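Local coordinates for discoidin-2 (Dictyostelium discoideum, PDB 2VM9), which binds galactose and N-acetylgalactosamine as a trimeric lectin and may take part in spore formation and in building the spore coat, at residues F62-F73 with P128-P138; D83-Y91 with Y141-W149. One frame throughout, in Å; residues are numbered along the deposited sequence.

Contact 1 of 2, residues F62-F73 with P128-P138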
loop_
_atom_site.group_PDB
_atom_site.type_symbol
_atom_site.label_atom_id
_atom_site.label_comp_id
_atom_site.label_asym_id
_atom_site.label_seq_id
_atom_site.Cartn_x
_atom_site.Cartn_y
_atom_site.Cartn_z
ATOM N N PHE A 62 -19.777 -3.177 -18.426
ATOM C CA PHE A 62 -18.349 -3.193 -18.101
ATOM C C PHE A 62 -18.108 -4.035 -16.880
ATOM O O PHE A 62 -19.041 -4.311 -16.131
ATOM C CB PHE A 62 -17.817 -1.753 -17.804
ATOM C CG PHE A 62 -18.625 -1.014 -16.741
ATOM C CD1 PHE A 62 -18.420 -1.282 -15.390
ATOM C CD2 PHE A 62 -19.552 -0.045 -17.113
ATOM C CE1 PHE A 62 -19.187 -0.613 -14.395
ATOM C CE2 PHE A 62 -20.318 0.644 -16.155
ATOM C CZ PHE A 62 -20.146 0.337 -14.779
ATOM N N ILE A 63 -16.842 -4.389 -16.668
ATOM C CA ILE A 63 -16.377 -4.750 -15.326
ATOM C C ILE A 63 -15.221 -3.814 -15.013
ATOM O O ILE A 63 -14.310 -3.646 -15.837
ATOM C CB ILE A 63 -15.875 -6.207 -15.207
ATOM C CG1 ILE A 63 -16.907 -7.218 -15.724
ATOM C CG2 ILE A 63 -15.477 -6.520 -13.727
ATOM C CD1 ILE A 63 -16.354 -8.634 -15.765
ATOM N N VAL A 64 -15.271 -3.213 -13.831
ATOM C CA VAL A 64 -14.165 -2.430 -13.290
ATOM C C VAL A 64 -13.385 -3.332 -12.350
ATOM O O VAL A 64 -13.989 -4.044 -11.542
ATOM C CB VAL A 64 -14.659 -1.222 -12.459
ATOM C CG1 VAL A 64 -13.455 -0.407 -11.961
ATOM C CG2 VAL A 64 -15.610 -0.369 -13.269
ATOM N N ALA A 65 -12.059 -3.306 -12.485
ATOM C CA ALA A 65 -11.142 -4.015 -11.585
ATOM C C ALA A 65 -10.277 -2.978 -10.897
ATOM O O ALA A 65 -9.692 -2.115 -11.571
ATOM C CB ALA A 65 -10.302 -4.973 -12.372
ATOM N N GLY A 66 -10.203 -3.026 -9.568
ATOM C CA GLY A 66 -9.475 -1.979 -8.880
ATOM C C GLY A 66 -8.785 -2.420 -7.608
ATOM O O GLY A 66 -9.136 -3.456 -7.007
ATOM N N SER A 67 -7.807 -1.615 -7.210
ATOM C CA SER A 67 -7.245 -1.658 -5.872
ATOM C C SER A 67 -6.410 -0.384 -5.694
ATOM O O SER A 67 -6.162 0.337 -6.662
ATOM C CB SER A 67 -6.412 -2.927 -5.668
ATOM O OG SER A 67 -5.127 -2.801 -6.255
ATOM N N ASP A 68 -5.992 -0.106 -4.453
ATOM C CA ASP A 68 -5.179 1.099 -4.146
ATOM C C ASP A 68 -3.798 1.170 -4.769
ATOM O O ASP A 68 -3.224 2.259 -4.871
ATOM C CB ASP A 68 -4.926 1.171 -2.637
ATOM C CG ASP A 68 -6.175 1.310 -1.861
ATOM O OD1 ASP A 68 -7.055 2.048 -2.337
ATOM O OD2 ASP A 68 -6.279 0.678 -0.780
ATOM N N SER A 69 -3.226 0.022 -5.106
ATOM C CA SER A 69 -1.833 0.003 -5.552
ATOM C C SER A 69 -1.737 0.458 -6.996
ATOM O O SER A 69 -2.664 0.259 -7.793
ATOM C CB SER A 69 -1.227 -1.380 -5.401
ATOM O OG SER A 69 -1.934 -2.298 -6.203
ATOM N N VAL A 70 -0.630 1.097 -7.324
ATOM C CA VAL A 70 -0.353 1.427 -8.712
ATOM C C VAL A 70 0.114 0.140 -9.364
ATOM O O VAL A 70 1.112 -0.450 -8.953
ATOM C CB VAL A 70 0.744 2.503 -8.855
ATOM C CG1 VAL A 70 1.113 2.668 -10.324
ATOM C CG2 VAL A 70 0.282 3.830 -8.229
ATOM N N LYS A 71 -0.633 -0.321 -10.360
ATOM C CA LYS A 71 -0.270 -1.544 -11.075
ATOM C C LYS A 71 0.298 -1.151 -12.423
ATOM O O LYS A 71 -0.059 -0.115 -12.976
ATOM C CB LYS A 71 -1.472 -2.449 -11.243
ATOM C CG LYS A 71 -1.828 -3.091 -9.884
ATOM C CD LYS A 71 -3.271 -3.337 -9.641
ATOM C CE LYS A 71 -4.157 -2.119 -9.818
ATOM N NZ LYS A 71 -4.601 -1.517 -8.536
ATOM N N HIS A 72 1.197 -1.983 -12.926
ATOM C CA HIS A 72 1.703 -1.859 -14.275
ATOM C C HIS A 72 1.156 -3.055 -15.033
ATOM O O HIS A 72 1.716 -4.158 -14.947
ATOM C CB HIS A 72 3.233 -1.854 -14.257
ATOM C CG HIS A 72 3.806 -0.578 -13.719
ATOM N ND1 HIS A 72 4.002 -0.362 -12.376
ATOM C CD2 HIS A 72 4.158 0.571 -14.343
ATOM C CE1 HIS A 72 4.482 0.854 -12.191
ATOM N NE2 HIS A 72 4.579 1.445 -13.369
ATOM N N PHE A 73 0.035 -2.848 -15.731
ATOM C CA PHE A 73 -0.605 -3.938 -16.445
ATOM C C PHE A 73 0.114 -4.209 -17.748
ATOM O O PHE A 73 0.258 -3.296 -18.569
ATOM C CB PHE A 73 -2.065 -3.604 -16.733
ATOM C CG PHE A 73 -2.941 -3.605 -15.498
ATOM C CD1 PHE A 73 -3.245 -4.798 -14.852
ATOM C CD2 PHE A 73 -3.474 -2.415 -15.009
ATOM C CE1 PHE A 73 -4.096 -4.794 -13.692
ATOM C CE2 PHE A 73 -4.321 -2.380 -13.879
ATOM C CZ PHE A 73 -4.622 -3.588 -13.210
ATOM N N PRO A 128 3.466 -0.815 -20.516
ATOM C CA PRO A 128 2.415 -1.224 -19.581
ATOM C C PRO A 128 1.461 -0.076 -19.290
ATOM O O PRO A 128 1.834 1.104 -19.316
ATOM C CB PRO A 128 3.198 -1.579 -18.311
ATOM C CG PRO A 128 4.527 -2.049 -18.825
ATOM C CD PRO A 128 4.804 -1.096 -19.975
ATOM N N ILE A 129 0.219 -0.433 -19.022
ATOM C CA ILE A 129 -0.748 0.538 -18.545
ATOM C C ILE A 129 -0.519 0.708 -17.060
ATOM O O ILE A 129 -0.589 -0.246 -16.310
ATOM C CB ILE A 129 -2.192 0.055 -18.788
ATOM C CG1 ILE A 129 -2.505 0.009 -20.286
ATOM C CG2 ILE A 129 -3.203 0.956 -18.052
ATOM C CD1 ILE A 129 -3.807 -0.688 -20.588
ATOM N N LYS A 130 -0.292 1.948 -16.649
ATOM C CA LYS A 130 -0.068 2.299 -15.264
ATOM C C LYS A 130 -1.410 2.793 -14.695
ATOM O O LYS A 130 -1.951 3.818 -15.130
ATOM C CB LYS A 130 0.980 3.399 -15.203
ATOM C CG LYS A 130 1.406 3.750 -13.831
ATOM C CD LYS A 130 2.474 4.829 -13.904
ATOM C CE LYS A 130 2.494 5.616 -12.649
ATOM N NZ LYS A 130 3.511 6.718 -12.762
ATOM N N ALA A 131 -1.962 2.035 -13.755
ATOM C CA ALA A 131 -3.332 2.305 -13.306
ATOM C C ALA A 131 -3.629 1.722 -11.925
ATOM O O ALA A 131 -3.030 0.733 -11.519
ATOM C CB ALA A 131 -4.315 1.740 -14.328
ATOM N N ARG A 132 -4.562 2.357 -11.221
ATOM C CA ARG A 132 -5.153 1.791 -10.006
ATOM C C ARG A 132 -6.393 0.995 -10.359
ATOM O O ARG A 132 -6.589 -0.063 -9.804
ATOM C CB ARG A 132 -5.482 2.868 -8.974
ATOM C CG ARG A 132 -4.230 3.395 -8.276
ATOM C CD ARG A 132 -4.609 4.386 -7.162
ATOM N NE ARG A 132 -3.432 4.652 -6.335
ATOM C CZ ARG A 132 -2.503 5.569 -6.596
ATOM N NH1 ARG A 132 -2.611 6.360 -7.652
ATOM N NH2 ARG A 132 -1.473 5.718 -5.765
ATOM N N SER A 133 -7.192 1.495 -11.307
ATOM C CA SER A 133 -8.389 0.761 -11.750
ATOM C C SER A 133 -8.452 0.697 -13.261
ATOM O O SER A 133 -7.969 1.600 -13.957
ATOM C CB SER A 133 -9.655 1.381 -11.170
ATOM O OG SER A 133 -9.558 1.422 -9.746
ATOM N N ILE A 134 -9.022 -0.385 -13.767
ATOM C CA ILE A 134 -9.103 -0.582 -15.209
ATOM C C ILE A 134 -10.474 -1.193 -15.481
ATOM O O ILE A 134 -10.994 -1.917 -14.625
ATOM C CB ILE A 134 -7.924 -1.479 -15.696
ATOM C CG1 ILE A 134 -7.910 -1.602 -17.220
ATOM C CG2 ILE A 134 -7.964 -2.858 -15.035
ATOM C CD1 ILE A 134 -6.574 -2.145 -17.754
ATOM N N ALA A 135 -11.081 -0.886 -16.625
ATOM C CA ALA A 135 -12.432 -1.405 -16.901
ATOM C C ALA A 135 -12.447 -1.938 -18.318
ATOM O O ALA A 135 -11.968 -1.252 -19.245
ATOM C CB ALA A 135 -13.490 -0.289 -16.770
ATOM N N ILE A 136 -13.014 -3.138 -18.474
ATOM C CA ILE A 136 -13.305 -3.693 -19.786
ATOM C C ILE A 136 -14.723 -3.284 -20.168
ATOM O O ILE A 136 -15.659 -3.410 -19.358
ATOM C CB ILE A 136 -13.075 -5.231 -19.815
ATOM C CG1 ILE A 136 -13.316 -5.788 -21.225
ATOM C CG2 ILE A 136 -13.929 -5.965 -18.730
ATOM C CD1 ILE A 136 -12.768 -7.200 -21.428
ATOM N N HIS A 137 -14.856 -2.743 -21.384
ATOM C CA HIS A 137 -16.117 -2.179 -21.888
ATOM C C HIS A 137 -16.491 -2.914 -23.179
ATOM O O HIS A 137 -16.097 -2.491 -24.270
ATOM C CB HIS A 137 -15.923 -0.676 -22.152
ATOM C CG HIS A 137 -16.072 0.170 -20.921
ATOM N ND1 HIS A 137 -17.249 0.827 -20.611
ATOM C CD2 HIS A 137 -15.201 0.468 -19.924
ATOM C CE1 HIS A 137 -17.093 1.503 -19.479
ATOM N NE2 HIS A 137 -15.861 1.298 -19.040
ATOM N N PRO A 138 -17.178 -4.068 -23.054
ATOM C CA PRO A 138 -17.605 -4.826 -24.236
ATOM C C PRO A 138 -18.350 -3.930 -25.217
ATOM O O PRO A 138 -19.180 -3.094 -24.806
ATOM C CB PRO A 138 -18.561 -5.866 -23.651
ATOM C CG PRO A 138 -17.914 -6.159 -22.269
ATOM C CD PRO A 138 -17.589 -4.738 -21.799
HETATM O O HOH W 1 -1.028 3.801 -3.604
#
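K71 folds back over the corner at 68-69 and reaches the carbonyl of R132 on the facing segment. Its side chain bends at chi2, chi3 and chi4, which curls K71 NZ in until it lies 2.8 Å from R132 O; the same ammonium also donates to S67 OG and S69 O, so three oxygens grip one buried charge. R132 O takes a second, longer bond from S67 N. R132 runs extended from CG to NE and puts NE 2.8 Å from D68 O, the donor standing above that carbonyl's plane, while V70 CG2 sits over one guanidinium face, 3.6 Å from R132 NH2. A water joins NH2 to D68 O as well. Both segments turn a corner here, passing from one sheet of the F5/8 type C beta-sandwich to the other as antiparallel pairs, 63-67 with 133-138 and 70-73 with 128-131. In the angle between them the F73 ring and the I134 side chain run antiparallel past one another, F73 CE2 3.9 Å from I134 CG2. At the far end F62 CB stands over the centre of the H137 ring, 3.7 Å from its centroid, with the two rings inclined at 41°. D68 OD2 bonds to S69 OG and S67 OG of the second subunit.

Contact 2 of 2, residues D83-Y91 with Y141-W149; sequences DHDQWVTSY and YNNHISLRW
At one end of the beta-sandwich, the turn between strands 133-142 and 146-153 packs against the start of strand 87-96, and W87 and N142 meet there as an antiparallel hydrogen-bonded pair. N142 N gives W87 O a bond of 2.8 Å, and W87 N returns a longer one to N142 O. Their side chains lie on the same face of the sheet, one slanting over the other. With its CG anti to the backbone N (chi1 175°), N142 is laid over the indole: CB stands above the five-membered ring, 3.6 Å from its centroid, and OD1 lies over the same face toward the rim, 3.0 Å from W87 CZ2. Amide and ring planes are 43° apart. In this discoidin domain the chain leaves the strand pair at N143, whose amide turns back so that ND2 donates to D85 O at 2.9 Å, nearly straight, the acceptor lying in the amide plane. D85 sits in the middle of an inverse gamma turn, closed by Q86 N on H84 O. Q86 runs alongside H144, its CD 3.4 Å from H144 CB, and the extended chain brings OE1 to S146 OG at 2.6 Å, the serine donating; R81 NH1 is a second donor to OE1. On the other face of this pair V88 CG2 packs against both I145 CG2 and L147 CD2, the latter 4.0 Å away. Beyond it, a classic beta bulge sets T89 and S90 together opposite T140, with T89 OG1 bonded to T140 OG1.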
loop_
_atom_site.group_PDB
_atom_site.type_symbol
_atom_site.label_atom_id
_atom_site.label_comp_id
_atom_site.label_asym_id
_atom_site.label_seq_id
_atom_site.Cartn_x
_atom_site.Cartn_y
_atom_site.Cartn_z
ATOM N N ASP A 83 -19.995 -22.528 -20.793
ATOM C CA ASP A 83 -21.116 -23.469 -20.799
ATOM C C ASP A 83 -22.253 -23.128 -21.785
ATOM O O ASP A 83 -23.247 -23.868 -21.871
ATOM C CB ASP A 83 -21.690 -23.615 -19.383
ATOM C CG ASP A 83 -22.205 -22.304 -18.812
ATOM O OD1 ASP A 83 -21.463 -21.295 -18.819
ATOM O OD2 ASP A 83 -23.354 -22.293 -18.359
ATOM N N HIS A 84 -22.119 -22.019 -22.511
ATOM C CA HIS A 84 -23.105 -21.641 -23.561
ATOM C C HIS A 84 -22.415 -20.796 -24.622
ATOM O O HIS A 84 -21.358 -20.250 -24.362
ATOM C CB HIS A 84 -24.308 -20.904 -22.990
ATOM C CG HIS A 84 -25.276 -21.820 -22.326
ATOM N ND1 HIS A 84 -25.882 -22.863 -23.004
ATOM C CD2 HIS A 84 -25.687 -21.915 -21.039
ATOM C CE1 HIS A 84 -26.655 -23.534 -22.163
ATOM N NE2 HIS A 84 -26.546 -22.986 -20.965
ATOM N N ASP A 85 -23.025 -20.700 -25.801
ATOM C CA ASP A 85 -22.401 -20.031 -26.943
ATOM C C ASP A 85 -22.573 -18.516 -26.846
ATOM O O ASP A 85 -23.338 -17.913 -27.605
ATOM C CB ASP A 85 -23.025 -20.540 -28.252
ATOM C CG ASP A 85 -22.642 -21.972 -28.570
ATOM O OD1 ASP A 85 -21.687 -22.527 -27.978
ATOM O OD2 ASP A 85 -23.268 -22.524 -29.478
ATOM N N GLN A 86 -21.857 -17.915 -25.898
ATOM C CA GLN A 86 -21.898 -16.461 -25.701
ATOM C C GLN A 86 -20.479 -16.015 -25.513
ATOM O O GLN A 86 -19.703 -16.689 -24.811
ATOM C CB GLN A 86 -22.675 -16.109 -24.432
ATOM C CG GLN A 86 -24.121 -16.549 -24.490
ATOM C CD GLN A 86 -24.802 -16.534 -23.131
ATOM O OE1 GLN A 86 -24.199 -16.206 -22.091
ATOM N NE2 GLN A 86 -26.077 -16.890 -23.141
ATOM N N TRP A 87 -20.113 -14.893 -26.129
ATOM C CA TRP A 87 -18.753 -14.373 -25.989
ATOM C C TRP A 87 -18.706 -12.916 -26.458
ATOM O O TRP A 87 -19.513 -12.495 -27.299
ATOM C CB TRP A 87 -17.696 -15.226 -26.754
ATOM C CG TRP A 87 -18.028 -15.551 -28.197
ATOM C CD1 TRP A 87 -17.815 -14.751 -29.300
ATOM C CD2 TRP A 87 -18.579 -16.775 -28.683
ATOM N NE1 TRP A 87 -18.193 -15.424 -30.455
ATOM C CE2 TRP A 87 -18.680 -16.662 -30.099
ATOM C CE3 TRP A 87 -19.005 -17.974 -28.051
ATOM C CZ2 TRP A 87 -19.218 -17.692 -30.901
ATOM C CZ3 TRP A 87 -19.502 -19.018 -28.858
ATOM C CH2 TRP A 87 -19.600 -18.857 -30.272
ATOM N N VAL A 88 -17.790 -12.147 -25.884
ATOM C CA VAL A 88 -17.592 -10.782 -26.340
ATOM C C VAL A 88 -16.672 -10.783 -27.544
ATOM O O VAL A 88 -15.583 -11.336 -27.482
ATOM C CB VAL A 88 -17.053 -9.917 -25.187
ATOM C CG1 VAL A 88 -16.612 -8.535 -25.689
ATOM C CG2 VAL A 88 -18.146 -9.829 -24.094
ATOM N N THR A 89 -17.110 -10.150 -28.641
ATOM C CA THR A 89 -16.344 -10.179 -29.882
ATOM C C THR A 89 -15.428 -8.957 -30.043
ATOM O O THR A 89 -14.480 -8.985 -30.836
ATOM C CB THR A 89 -17.283 -10.278 -31.105
ATOM O OG1 THR A 89 -18.274 -9.240 -30.992
ATOM C CG2 THR A 89 -17.958 -11.648 -31.176
ATOM N N SER A 90 -15.711 -7.863 -29.327
ATOM C CA SER A 90 -14.806 -6.713 -29.321
ATOM C C SER A 90 -15.069 -5.892 -28.077
ATOM O O SER A 90 -16.180 -5.923 -27.541
ATOM C CB SER A 90 -14.966 -5.834 -30.582
ATOM O OG SER A 90 -16.146 -5.017 -30.571
ATOM N N TYR A 91 -14.051 -5.164 -27.641
ATOM C CA TYR A 91 -14.228 -4.296 -26.480
ATOM C C TYR A 91 -13.254 -3.120 -26.507
ATOM O O TYR A 91 -12.274 -3.106 -27.277
ATOM C CB TYR A 91 -14.049 -5.112 -25.181
ATOM C CG TYR A 91 -12.670 -5.747 -25.023
ATOM C CD1 TYR A 91 -11.611 -5.028 -24.444
ATOM C CD2 TYR A 91 -12.435 -7.072 -25.411
ATOM C CE1 TYR A 91 -10.338 -5.607 -24.297
ATOM C CE2 TYR A 91 -11.161 -7.664 -25.246
ATOM C CZ TYR A 91 -10.135 -6.916 -24.694
ATOM O OH TYR A 91 -8.905 -7.487 -24.510
ATOM N N TYR A 141 -20.926 -8.458 -29.271
ATOM C CA TYR A 141 -20.981 -9.762 -28.613
ATOM C C TYR A 141 -21.717 -10.752 -29.504
ATOM O O TYR A 141 -22.503 -10.365 -30.373
ATOM C CB TYR A 141 -21.681 -9.647 -27.242
ATOM C CG TYR A 141 -22.902 -8.747 -27.300
ATOM C CD1 TYR A 141 -24.148 -9.277 -27.603
ATOM C CD2 TYR A 141 -22.793 -7.370 -27.048
ATOM C CE1 TYR A 141 -25.297 -8.462 -27.673
ATOM C CE2 TYR A 141 -23.936 -6.528 -27.144
ATOM C CZ TYR A 141 -25.161 -7.098 -27.453
ATOM O OH TYR A 141 -26.268 -6.342 -27.583
ATOM N N ASN A 142 -21.425 -12.035 -29.281
ATOM C CA ASN A 142 -22.204 -13.119 -29.870
ATOM C C ASN A 142 -23.164 -13.590 -28.807
ATOM O O ASN A 142 -22.730 -14.110 -27.774
ATOM C CB ASN A 142 -21.326 -14.305 -30.302
ATOM C CG ASN A 142 -22.175 -15.467 -30.785
ATOM O OD1 ASN A 142 -21.908 -16.555 -30.404
ATOM N ND2 ASN A 142 -23.061 -15.262 -31.665
ATOM N N ASN A 143 -24.456 -13.404 -29.075
ATOM C CA ASN A 143 -25.558 -13.865 -28.216
ATOM C C ASN A 143 -25.769 -13.136 -26.885
ATOM O O ASN A 143 -26.895 -12.809 -26.533
ATOM C CB ASN A 143 -25.488 -15.386 -27.985
ATOM C CG ASN A 143 -25.953 -16.149 -29.229
ATOM O OD1 ASN A 143 -26.787 -15.632 -29.958
ATOM N ND2 ASN A 143 -25.423 -17.346 -29.470
ATOM N N HIS A 144 -24.695 -12.912 -26.145
ATOM C CA HIS A 144 -24.810 -12.211 -24.855
ATOM C C HIS A 144 -23.460 -11.661 -24.462
ATOM O O HIS A 144 -22.443 -12.201 -24.869
ATOM C CB HIS A 144 -25.278 -13.189 -23.764
ATOM C CG HIS A 144 -25.964 -12.512 -22.619
ATOM N ND1 HIS A 144 -27.328 -12.319 -22.583
ATOM C CD2 HIS A 144 -25.471 -11.950 -21.493
ATOM C CE1 HIS A 144 -27.654 -11.694 -21.465
ATOM N NE2 HIS A 144 -26.539 -11.444 -20.794
ATOM N N ILE A 145 -23.457 -10.610 -23.645
ATOM C CA ILE A 145 -22.219 -10.086 -23.095
ATOM C C ILE A 145 -21.835 -11.039 -21.949
ATOM O O ILE A 145 -22.330 -10.923 -20.833
ATOM C CB ILE A 145 -22.392 -8.656 -22.600
ATOM C CG1 ILE A 145 -22.727 -7.740 -23.789
ATOM C CG2 ILE A 145 -21.116 -8.189 -21.864
ATOM C CD1 ILE A 145 -23.195 -6.323 -23.365
ATOM N N SER A 146 -20.974 -11.991 -22.278
ATOM C CA SER A 146 -20.506 -12.995 -21.336
ATOM C C SER A 146 -19.014 -13.162 -21.578
ATOM O O SER A 146 -18.560 -13.296 -22.726
ATOM C CB SER A 146 -21.230 -14.347 -21.544
ATOM O OG SER A 146 -22.643 -14.225 -21.368
ATOM N N LEU A 147 -18.228 -13.159 -20.499
ATOM C CA LEU A 147 -16.795 -13.308 -20.695
ATOM C C LEU A 147 -16.120 -13.852 -19.453
ATOM O O LEU A 147 -16.673 -13.797 -18.330
ATOM C CB LEU A 147 -16.125 -11.987 -21.114
ATOM C CG LEU A 147 -16.107 -10.891 -20.025
ATOM C CD1 LEU A 147 -14.900 -11.020 -19.099
ATOM C CD2 LEU A 147 -16.137 -9.503 -20.636
ATOM N N ARG A 148 -14.921 -14.381 -19.681
ATOM C CA ARG A 148 -13.969 -14.667 -18.625
ATOM C C ARG A 148 -12.691 -13.921 -19.005
ATOM O O ARG A 148 -12.483 -13.617 -20.172
ATOM C CB ARG A 148 -13.701 -16.168 -18.501
ATOM C CG ARG A 148 -14.910 -16.944 -17.967
ATOM C CD ARG A 148 -14.673 -18.473 -18.077
ATOM N NE ARG A 148 -14.776 -18.876 -19.488
ATOM C CZ ARG A 148 -14.448 -20.081 -19.955
ATOM N NH1 ARG A 148 -13.989 -21.028 -19.119
ATOM N NH2 ARG A 148 -14.544 -20.338 -21.263
ATOM N N TRP A 149 -11.860 -13.597 -18.011
ATOM C CA TRP A 149 -10.706 -12.750 -18.270
ATOM C C TRP A 149 -9.681 -12.839 -17.159
ATOM O O TRP A 149 -9.960 -13.370 -16.068
ATOM C CB TRP A 149 -11.121 -11.281 -18.485
ATOM C CG TRP A 149 -11.698 -10.592 -17.277
ATOM C CD1 TRP A 149 -12.488 -11.137 -16.281
ATOM C CD2 TRP A 149 -11.533 -9.214 -16.948
ATOM N NE1 TRP A 149 -12.809 -10.152 -15.348
ATOM C CE2 TRP A 149 -12.261 -8.967 -15.759
ATOM C CE3 TRP A 149 -10.861 -8.147 -17.562
ATOM C CZ2 TRP A 149 -12.299 -7.699 -15.155
ATOM C CZ3 TRP A 149 -10.909 -6.902 -16.979
ATOM C CH2 TRP A 149 -11.637 -6.682 -15.784
#

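From the N terminus the chain lays down 62-73, turning from one sheet into the other, and runs along strand 70-79 to 83-91, where strand 87-96 begins back in the first sheet. Strand 102-112 follows, and the end of strand 121-131 leads into 128-138, which returns to 62-73 and closes the loop of contact 1. Strand 133-142 then carries the chain on to 141-149, which closes contact 2 on 83-91. The segments alternate, so the two closures cross. Strand 133-142 serves both, pairing with 63-67 and with 87-96. The contacts, their centres 20 Å apart, also touch where I63 and I136 pack on W149, tying the two sheets together between them.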